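Local coordinates for protein 5-cytosine DNA methyltransferase (Entamoeba histolytica, PDB 3QV2) that probably transfers a methyl group from S-adenosyl-L-methionine to carbon 5 of cytosine in DNA or tRNA, as a Dnmt2-type enzyme of the C5-methyltransferase family, at residues Met176-Pro181 with Leu321-Lys326; His125-Asn130 with Gln316-Leu321; Tyr27-Ile32 with Ser310-Ala315. All coordinates share one frame; numbering follows the deposited sequence.

Interaction 1: Met176-Pro181 with Leu321-Lys326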
loop_
_atom_site.group_PDB
_atom_site.type_symbol
_atom_site.label_atom_id
_atom_site.label_comp_id
_atom_site.label_asym_id
_atom_site.label_seq_id
_atom_site.Cartn_x
_atom_site.Cartn_y
_atom_site.Cartn_z
ATOM N N MET A 176 -8.183 10.780 5.478
ATOM C CA MET A 176 -8.137 11.939 4.597
ATOM C C MET A 176 -8.367 13.219 5.387
ATOM O O MET A 176 -9.479 13.487 5.844
ATOM C CB MET A 176 -9.179 11.803 3.487
ATOM C CG MET A 176 -8.886 10.683 2.505
ATOM S SD MET A 176 -10.387 9.999 1.778
ATOM C CE MET A 176 -11.094 9.178 3.205
ATOM N N ALA A 177 -7.309 14.005 5.550
ATOM C CA ALA A 177 -7.380 15.225 6.341
ATOM C C ALA A 177 -7.013 16.448 5.511
ATOM O O ALA A 177 -6.112 16.396 4.676
ATOM C CB ALA A 177 -6.474 15.118 7.558
ATOM N N ARG A 178 -7.723 17.546 5.745
ATOM C CA ARG A 178 -7.451 18.797 5.049
ATOM C C ARG A 178 -8.045 19.974 5.818
ATOM O O ARG A 178 -8.837 19.787 6.741
ATOM C CB ARG A 178 -7.997 18.752 3.621
ATOM C CG ARG A 178 -9.510 18.782 3.525
ATOM C CD ARG A 178 -9.975 18.476 2.115
ATOM N NE ARG A 178 -11.341 18.932 1.879
ATOM C CZ ARG A 178 -12.042 18.653 0.785
ATOM N NH1 ARG A 178 -11.503 17.911 -0.171
ATOM N NH2 ARG A 178 -13.279 19.111 0.649
ATOM N N LEU A 179 -7.662 21.186 5.430
ATOM C CA LEU A 179 -8.059 22.383 6.165
ATOM C C LEU A 179 -9.413 22.932 5.719
ATOM O O LEU A 179 -9.951 23.852 6.335
ATOM C CB LEU A 179 -6.979 23.459 6.038
ATOM C CG LEU A 179 -5.586 23.026 6.495
ATOM C CD1 LEU A 179 -4.565 24.110 6.199
ATOM C CD2 LEU A 179 -5.594 22.682 7.975
ATOM N N THR A 180 -9.959 22.365 4.649
ATOM C CA THR A 180 -11.286 22.750 4.182
ATOM C C THR A 180 -12.280 21.627 4.451
ATOM O O THR A 180 -11.942 20.451 4.319
ATOM C CB THR A 180 -11.288 23.073 2.678
ATOM O OG1 THR A 180 -10.980 21.890 1.932
ATOM C CG2 THR A 180 -10.262 24.153 2.363
ATOM N N PRO A 181 -13.512 21.984 4.837
ATOM C CA PRO A 181 -14.541 20.973 5.094
ATOM C C PRO A 181 -14.948 20.251 3.814
ATOM O O PRO A 181 -14.890 20.834 2.730
ATOM C CB PRO A 181 -15.710 21.795 5.644
ATOM C CG PRO A 181 -15.501 23.162 5.095
ATOM C CD PRO A 181 -14.014 23.353 5.048
ATOM N N LEU A 321 -10.172 13.464 -1.410
ATOM C CA LEU A 321 -9.372 14.337 -0.557
ATOM C C LEU A 321 -9.088 15.691 -1.203
ATOM O O LEU A 321 -9.061 16.717 -0.524
ATOM C CB LEU A 321 -8.049 13.653 -0.199
ATOM C CG LEU A 321 -7.001 14.505 0.524
ATOM C CD1 LEU A 321 -7.506 14.943 1.889
ATOM C CD2 LEU A 321 -5.693 13.742 0.655
ATOM N N PHE A 322 -8.874 15.688 -2.515
ATOM C CA PHE A 322 -8.505 16.904 -3.236
ATOM C C PHE A 322 -9.674 17.549 -3.980
ATOM O O PHE A 322 -9.467 18.418 -4.827
ATOM C CB PHE A 322 -7.376 16.615 -4.228
ATOM C CG PHE A 322 -6.042 16.375 -3.583
ATOM C CD1 PHE A 322 -5.197 17.435 -3.298
ATOM C CD2 PHE A 322 -5.624 15.090 -3.272
ATOM C CE1 PHE A 322 -3.967 17.221 -2.710
ATOM C CE2 PHE A 322 -4.393 14.871 -2.684
ATOM C CZ PHE A 322 -3.563 15.938 -2.402
ATOM N N ASP A 323 -10.898 17.138 -3.664
ATOM C CA ASP A 323 -12.065 17.639 -4.386
ATOM C C ASP A 323 -12.377 19.099 -4.053
ATOM O O ASP A 323 -13.338 19.671 -4.566
ATOM C CB ASP A 323 -13.288 16.749 -4.143
ATOM C CG ASP A 323 -13.981 17.042 -2.827
ATOM O OD1 ASP A 323 -13.375 17.694 -1.954
ATOM O OD2 ASP A 323 -15.141 16.608 -2.666
ATOM N N ASP A 324 -11.558 19.696 -3.193
ATOM C CA ASP A 324 -11.710 21.106 -2.854
ATOM C C ASP A 324 -10.860 21.977 -3.776
ATOM O O ASP A 324 -10.872 23.203 -3.670
ATOM C CB ASP A 324 -11.332 21.356 -1.390
ATOM C CG ASP A 324 -9.878 21.035 -1.097
ATOM O OD1 ASP A 324 -9.313 20.155 -1.777
ATOM O OD2 ASP A 324 -9.296 21.662 -0.186
ATOM N N LEU A 325 -10.130 21.334 -4.685
ATOM C CA LEU A 325 -9.232 22.042 -5.594
ATOM C C LEU A 325 -9.843 22.265 -6.978
ATOM O O LEU A 325 -9.205 22.848 -7.856
ATOM C CB LEU A 325 -7.899 21.297 -5.727
ATOM C CG LEU A 325 -6.990 21.224 -4.497
ATOM C CD1 LEU A 325 -5.622 20.683 -4.884
ATOM C CD2 LEU A 325 -6.860 22.584 -3.827
ATOM N N LYS A 326 -11.075 21.806 -7.173
ATOM C CA LYS A 326 -11.735 21.948 -8.467
ATOM C C LYS A 326 -12.876 22.968 -8.431
ATOM O O LYS A 326 -13.049 23.684 -7.442
ATOM C CB LYS A 326 -12.242 20.591 -8.969
ATOM C CG LYS A 326 -13.434 20.033 -8.204
ATOM C CD LYS A 326 -13.932 18.746 -8.849
ATOM C CE LYS A 326 -15.261 18.288 -8.260
ATOM N NZ LYS A 326 -15.139 17.768 -6.868
HETATM O O HOH W 1 -7.448 21.954 2.050
#
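Arg178, at the end of strand 172-178, meets Asp323 and Asp324 in a salt-bridge network that ties the sheet of the Rossmann-like methyltransferase fold to the turn following helix 311-321. Arg178 NH1 and NH2 both converge on Asp323 OD1, NH1 at 2.6 Å. Arg178 NH1 also donates to the carbonyl oxygen of Leu321 at 2.7 Å, approaching from above the carbonyl plane. On its own side of the contact, Arg178 NE reaches Thr180 O and NH2 reaches Pro181 O, so bonds in the guanidinium plane fix its rotation. Asp324 covers one face, CB over its centre and the carboxylate 15° from parallel; OD1 lies well out of the guanidinium plane and acts through charge alone. That oxygen receives a hydrogen bond from His125 NE2.

The apolar contact is made by Leu321 CD1, 3.9 Å from Met176 CB; the same methyl lies against the backbone, 3.4 Å from Ala177 O. The type I turn from Phe322 to Leu325 brings Asp324 round to the loop after the strand. Thr180 OG1 donates to Asp324 OD2 over 2.7 Å, from above the carboxylate plane, and a water donates to the same OD2.

Interaction 2: His125-Asn130 with Gln316-Leu321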
loop_
_atom_site.group_PDB
_atom_site.type_symbol
_atom_site.label_atom_id
_atom_site.label_comp_id
_atom_site.label_asym_id
_atom_site.label_seq_id
_atom_site.Cartn_x
_atom_site.Cartn_y
_atom_site.Cartn_z
ATOM N N HIS A 125 -3.363 19.341 2.616
ATOM C CA HIS A 125 -3.923 18.007 2.430
ATOM C C HIS A 125 -3.013 16.946 3.035
ATOM O O HIS A 125 -1.796 16.982 2.852
ATOM C CB HIS A 125 -4.156 17.710 0.947
ATOM C CG HIS A 125 -5.159 18.614 0.298
ATOM N ND1 HIS A 125 -4.825 19.847 -0.220
ATOM C CD2 HIS A 125 -6.487 18.465 0.088
ATOM C CE1 HIS A 125 -5.904 20.417 -0.722
ATOM N NE2 HIS A 125 -6.928 19.601 -0.548
ATOM N N ILE A 126 -3.611 16.007 3.762
ATOM C CA ILE A 126 -2.879 14.886 4.338
ATOM C C ILE A 126 -3.587 13.575 4.024
ATOM O O ILE A 126 -4.806 13.468 4.164
ATOM C CB ILE A 126 -2.745 15.011 5.863
ATOM C CG1 ILE A 126 -2.098 16.341 6.245
ATOM C CG2 ILE A 126 -1.944 13.843 6.424
ATOM C CD1 ILE A 126 -1.902 16.506 7.734
ATOM N N PHE A 127 -2.818 12.579 3.604
ATOM C CA PHE A 127 -3.368 11.259 3.329
ATOM C C PHE A 127 -2.569 10.189 4.063
ATOM O O PHE A 127 -1.355 10.080 3.893
ATOM C CB PHE A 127 -3.376 10.978 1.825
ATOM C CG PHE A 127 -4.113 9.725 1.448
ATOM C CD1 PHE A 127 -5.431 9.782 1.026
ATOM C CD2 PHE A 127 -3.491 8.491 1.520
ATOM C CE1 PHE A 127 -6.114 8.631 0.679
ATOM C CE2 PHE A 127 -4.167 7.337 1.176
ATOM C CZ PHE A 127 -5.480 7.407 0.754
ATOM N N ILE A 128 -3.256 9.405 4.886
ATOM C CA ILE A 128 -2.609 8.340 5.637
ATOM C C ILE A 128 -3.172 6.981 5.246
ATOM O O ILE A 128 -4.377 6.827 5.063
ATOM C CB ILE A 128 -2.783 8.531 7.154
ATOM C CG1 ILE A 128 -2.489 9.979 7.547
ATOM C CG2 ILE A 128 -1.886 7.568 7.919
ATOM C CD1 ILE A 128 -2.688 10.266 9.020
ATOM N N GLU A 129 -2.290 5.997 5.116
ATOM C CA GLU A 129 -2.707 4.638 4.798
ATOM C C GLU A 129 -2.089 3.664 5.793
ATOM O O GLU A 129 -0.910 3.775 6.132
ATOM C CB GLU A 129 -2.313 4.275 3.364
ATOM C CG GLU A 129 -2.859 2.940 2.871
ATOM C CD GLU A 129 -2.032 1.754 3.330
ATOM O OE1 GLU A 129 -0.896 1.966 3.805
ATOM O OE2 GLU A 129 -2.516 0.610 3.215
ATOM N N ASN A 130 -2.889 2.715 6.265
ATOM C CA ASN A 130 -2.415 1.733 7.233
ATOM C C ASN A 130 -3.359 0.540 7.328
ATOM O O ASN A 130 -4.286 0.407 6.528
ATOM C CB ASN A 130 -2.246 2.380 8.610
ATOM C CG ASN A 130 -1.040 1.847 9.362
ATOM O OD1 ASN A 130 -1.123 0.837 10.061
ATOM N ND2 ASN A 130 0.090 2.529 9.221
ATOM N N GLN A 316 -8.881 6.686 -5.966
ATOM C CA GLN A 316 -10.241 7.180 -5.785
ATOM C C GLN A 316 -10.381 8.023 -4.522
ATOM O O GLN A 316 -11.082 9.034 -4.517
ATOM C CB GLN A 316 -11.244 6.022 -5.760
ATOM C CG GLN A 316 -11.370 5.284 -7.080
ATOM C CD GLN A 316 -12.630 4.447 -7.158
ATOM O OE1 GLN A 316 -13.585 4.673 -6.415
ATOM N NE2 GLN A 316 -12.639 3.473 -8.061
ATOM N N LEU A 317 -9.712 7.605 -3.453
ATOM C CA LEU A 317 -9.797 8.311 -2.179
ATOM C C LEU A 317 -9.074 9.655 -2.226
ATOM O O LEU A 317 -9.498 10.618 -1.589
ATOM C CB LEU A 317 -9.245 7.443 -1.046
ATOM C CG LEU A 317 -9.967 6.107 -0.859
ATOM C CD1 LEU A 317 -9.370 5.331 0.298
ATOM C CD2 LEU A 317 -11.457 6.333 -0.644
ATOM N N MET A 318 -7.983 9.715 -2.982
ATOM C CA MET A 318 -7.247 10.961 -3.148
ATOM C C MET A 318 -8.069 11.971 -3.939
ATOM O O MET A 318 -8.077 13.160 -3.623
ATOM C CB MET A 318 -5.905 10.714 -3.837
ATOM C CG MET A 318 -4.857 10.061 -2.949
ATOM S SD MET A 318 -3.259 9.930 -3.773
ATOM C CE MET A 318 -2.216 9.385 -2.422
ATOM N N GLU A 319 -8.760 11.489 -4.967
ATOM C CA GLU A 319 -9.634 12.339 -5.764
ATOM C C GLU A 319 -10.676 13.002 -4.869
ATOM O O GLU A 319 -11.087 14.138 -5.109
ATOM C CB GLU A 319 -10.311 11.527 -6.869
ATOM C CG GLU A 319 -9.347 11.005 -7.925
ATOM C CD GLU A 319 -9.962 9.933 -8.803
ATOM O OE1 GLU A 319 -11.136 9.572 -8.575
ATOM O OE2 GLU A 319 -9.268 9.448 -9.721
ATOM N N TYR A 320 -11.091 12.286 -3.829
ATOM C CA TYR A 320 -12.017 12.831 -2.846
ATOM C C TYR A 320 -11.315 13.858 -1.965
ATOM O O TYR A 320 -11.797 14.979 -1.797
ATOM C CB TYR A 320 -12.601 11.708 -1.990
ATOM C CG TYR A 320 -13.528 12.182 -0.893
ATOM C CD1 TYR A 320 -14.769 12.726 -1.194
ATOM C CD2 TYR A 320 -13.165 12.074 0.442
ATOM C CE1 TYR A 320 -15.621 13.157 -0.194
ATOM C CE2 TYR A 320 -14.010 12.501 1.449
ATOM C CZ TYR A 320 -15.237 13.041 1.124
ATOM O OH TYR A 320 -16.082 13.467 2.124
ATOM N N LEU A 321 -10.172 13.464 -1.410
ATOM C CA LEU A 321 -9.372 14.337 -0.557
ATOM C C LEU A 321 -9.088 15.691 -1.203
ATOM O O LEU A 321 -9.061 16.717 -0.524
ATOM C CB LEU A 321 -8.049 13.653 -0.199
ATOM C CG LEU A 321 -7.001 14.505 0.524
ATOM C CD1 LEU A 321 -7.506 14.943 1.889
ATOM C CD2 LEU A 321 -5.693 13.742 0.655
#
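The Phe127 ring has Met318 over one face and two leucine side chains at its edge. Met318 CG stands 4.0 Å from Phe127 CD1, displaced toward the rim, and the thioether continues over the ring: Met318 SD lies 5.3 Å from the centroid of the Phe127 ring and only 9° off its normal, a rather distant Met-aromatic contact. In the ring plane, Leu317 CB comes to 3.8 Å from Phe127 CE1, while Leu321 CD2 sits beside the start of the side chain, 3.8 Å from Phe127 CB. The ring can extend toward the helix because chi1 of -171° sets CG opposite the backbone N. Met318 reaches it with a chain extended beyond CG, although its CB does not point straight at the strand.

The second flat group, His125, offers an edge too. Its CD2 is 3.2 Å from Leu321 O, close to the imidazole plane. The polar end is engaged elsewhere: NE2 bonds to Asp324, and Phe322 stacks on the ring. Leu321 thus fits between His125 and Phe127, with CD2 also 3.6 Å from Ile126 O.

No hydrogen bond joins the two segments; every touching residue is buried. Phe81 of the adjoining strand 79-82 touches both Phe127 and Met318, and Tyr174 on strand 172-178 touches Phe127 and Leu317. The axes of segments 125-130 and 316-321 run nearly antiparallel (155°) and approach to 9.7 Å. This is the helix-on-sheet packing of the class I, Rossmann-like methyltransferase fold, here with the chain's last helix against central strand 125-130, and the side chain of Phe127 about 9 Å from the bound S-adenosyl-L-homocysteine.

Interaction 3: Tyr27-Ile32 with Ser310-Ala315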
loop_
_atom_site.group_PDB
_atom_site.type_symbol
_atom_site.label_atom_id
_atom_site.label_comp_id
_atom_site.label_asym_id
_atom_site.label_seq_id
_atom_site.Cartn_x
_atom_site.Cartn_y
_atom_site.Cartn_z
ATOM N N TYR A 27 -1.642 8.835 -6.929
ATOM C CA TYR A 27 -1.949 10.199 -7.339
ATOM C C TYR A 27 -1.825 10.360 -8.849
ATOM O O TYR A 27 -2.684 10.962 -9.491
ATOM C CB TYR A 27 -1.026 11.198 -6.635
ATOM C CG TYR A 27 -1.304 12.641 -6.999
ATOM C CD1 TYR A 27 -2.206 13.400 -6.267
ATOM C CD2 TYR A 27 -0.668 13.242 -8.079
ATOM C CE1 TYR A 27 -2.466 14.719 -6.597
ATOM C CE2 TYR A 27 -0.923 14.558 -8.418
ATOM C CZ TYR A 27 -1.822 15.292 -7.674
ATOM O OH TYR A 27 -2.080 16.602 -8.002
ATOM N N GLU A 28 -0.751 9.818 -9.411
ATOM C CA GLU A 28 -0.466 9.985 -10.832
ATOM C C GLU A 28 -1.478 9.280 -11.734
ATOM O O GLU A 28 -1.719 9.717 -12.859
ATOM C CB GLU A 28 0.959 9.523 -11.154
ATOM C CG GLU A 28 2.048 10.397 -10.546
ATOM C CD GLU A 28 3.443 9.966 -10.956
ATOM O OE1 GLU A 28 3.570 8.913 -11.615
ATOM O OE2 GLU A 28 4.413 10.682 -10.623
ATOM N N ARG A 29 -2.069 8.193 -11.246
ATOM C CA ARG A 29 -3.050 7.459 -12.042
ATOM C C ARG A 29 -4.462 7.994 -11.822
ATOM O O ARG A 29 -5.376 7.683 -12.586
ATOM C CB ARG A 29 -2.999 5.955 -11.744
ATOM C CG ARG A 29 -3.577 5.560 -10.395
ATOM C CD ARG A 29 -3.860 4.064 -10.324
ATOM N NE ARG A 29 -4.872 3.664 -11.298
ATOM C CZ ARG A 29 -4.733 2.662 -12.160
ATOM N NH1 ARG A 29 -3.621 1.940 -12.171
ATOM N NH2 ARG A 29 -5.711 2.378 -13.010
ATOM N N SER A 30 -4.637 8.800 -10.779
ATOM C CA SER A 30 -5.943 9.372 -10.474
ATOM C C SER A 30 -6.331 10.438 -11.496
ATOM O O SER A 30 -5.538 10.790 -12.371
ATOM C CB SER A 30 -5.961 9.967 -9.065
ATOM O OG SER A 30 -5.265 11.199 -9.020
ATOM N N SER A 31 -7.550 10.953 -11.378
ATOM C CA SER A 31 -8.051 11.948 -12.319
ATOM C C SER A 31 -7.893 13.370 -11.786
ATOM O O SER A 31 -8.449 14.317 -12.345
ATOM C CB SER A 31 -9.519 11.679 -12.652
ATOM O OG SER A 31 -10.336 11.847 -11.508
ATOM N N ILE A 32 -7.137 13.515 -10.703
ATOM C CA ILE A 32 -6.890 14.825 -10.116
ATOM C C ILE A 32 -6.323 15.779 -11.167
ATOM O O ILE A 32 -6.710 16.945 -11.241
ATOM C CB ILE A 32 -5.940 14.723 -8.908
ATOM C CG1 ILE A 32 -6.566 13.854 -7.817
ATOM C CG2 ILE A 32 -5.607 16.104 -8.370
ATOM C CD1 ILE A 32 -5.738 13.756 -6.557
ATOM N N SER A 310 -2.754 -0.555 -2.558
ATOM C CA SER A 310 -3.625 -0.694 -3.716
ATOM C C SER A 310 -3.826 0.666 -4.373
ATOM O O SER A 310 -4.696 1.437 -3.966
ATOM C CB SER A 310 -4.979 -1.277 -3.308
ATOM O OG SER A 310 -5.899 -1.230 -4.387
ATOM N N CYS A 311 -3.014 0.959 -5.383
ATOM C CA CYS A 311 -3.089 2.237 -6.077
ATOM C C CYS A 311 -4.495 2.498 -6.603
ATOM O O CYS A 311 -4.938 3.644 -6.662
ATOM C CB CYS A 311 -2.078 2.289 -7.222
ATOM S SG CYS A 311 -0.363 2.077 -6.697
ATOM N N PHE A 312 -5.190 1.430 -6.980
ATOM C CA PHE A 312 -6.572 1.538 -7.434
ATOM C C PHE A 312 -7.434 2.262 -6.407
ATOM O O PHE A 312 -8.078 3.263 -6.718
ATOM C CB PHE A 312 -7.164 0.152 -7.714
ATOM C CG PHE A 312 -6.669 -0.477 -8.985
ATOM C CD1 PHE A 312 -7.037 0.040 -10.217
ATOM C CD2 PHE A 312 -5.856 -1.596 -8.949
ATOM C CE1 PHE A 312 -6.589 -0.540 -11.390
ATOM C CE2 PHE A 312 -5.407 -2.180 -10.118
ATOM C CZ PHE A 312 -5.772 -1.650 -11.340
ATOM N N VAL A 313 -7.441 1.746 -5.182
ATOM C CA VAL A 313 -8.264 2.296 -4.111
ATOM C C VAL A 313 -7.838 3.709 -3.727
ATOM O O VAL A 313 -8.667 4.618 -3.645
ATOM C CB VAL A 313 -8.212 1.405 -2.854
ATOM C CG1 VAL A 313 -8.989 2.046 -1.718
ATOM C CG2 VAL A 313 -8.754 0.018 -3.163
ATOM N N ILE A 314 -6.543 3.888 -3.490
ATOM C CA ILE A 314 -6.020 5.175 -3.050
ATOM C C ILE A 314 -6.276 6.275 -4.077
ATOM O O ILE A 314 -6.498 7.431 -3.715
ATOM C CB ILE A 314 -4.513 5.094 -2.739
ATOM C CG1 ILE A 314 -4.256 4.084 -1.620
ATOM C CG2 ILE A 314 -3.977 6.461 -2.352
ATOM C CD1 ILE A 314 -2.803 3.982 -1.214
ATOM N N ALA A 315 -6.249 5.914 -5.355
ATOM C CA ALA A 315 -6.508 6.875 -6.420
ATOM C C ALA A 315 -7.880 7.513 -6.246
ATOM O O ALA A 315 -8.028 8.729 -6.360
ATOM C CB ALA A 315 -6.399 6.209 -7.781
#
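Tyr27 O is gripped twice by Ser30, by the hydroxyl OG at 2.6 Å and by the backbone N at 3.2 Å, both from the same face of the carbonyl plane. With chi1 at 75°, Ser30 OG folds back to the Tyr27 carbonyl, while CB rests 3.6 Å from Ala315 O. The small alanine permits the backbones to come close, Ser30 CA and Ala315 CA being 4.8 Å apart.

Arg29 lies along helix 311-321. Its CG packs 3.9 Å from Ala315 CB and its CD 4.0 Å from Cys311 CB. A bend at chi3 (-63°) then turns the guanidinium toward Phe312, which meets one of its faces off-centre. Arg29 NH2 is 3.5 Å from Phe312 CE1, but the two planes are 47° apart, so the groups lean together without a parallel stack. The polar end is held by a hydrogen bond from Arg29 NH1 to Gly284 O.

The contact joins the C-terminal end of helix 22-29 to the first turn of helix 311-321. Cys311 also touches Ser25 and Ser26, and its side chain lies about 4 Å from Gly22 of the S-adenosyl-L-homocysteine site, while Ile314 reaches Tyr174 on strand 172-178.

Overall arrangement
All three contacts involve helix 311-321 or the turn that follows it. Its beginning packs on helix 22-29 in interaction 3, its later turns on strand 125-130 in interaction 2, and its exit meets the end of strand 172-178 in interaction 1. Strands 125-130 and 172-178 are neighbours in the main mixed sheet, and Leu321 belongs to both their contacts. The centres of interactions 1 and 2 lie about 9 Å apart, as do those of 2 and 3; those of 1 and 3 are about 15 Å apart. Along the chain the partners come in the order 27-32, 125-130, 176-181, all before the C-terminal helix; interactions 2 and 3 lie near the S-adenosyl-L-homocysteine site, interaction 1 away from it.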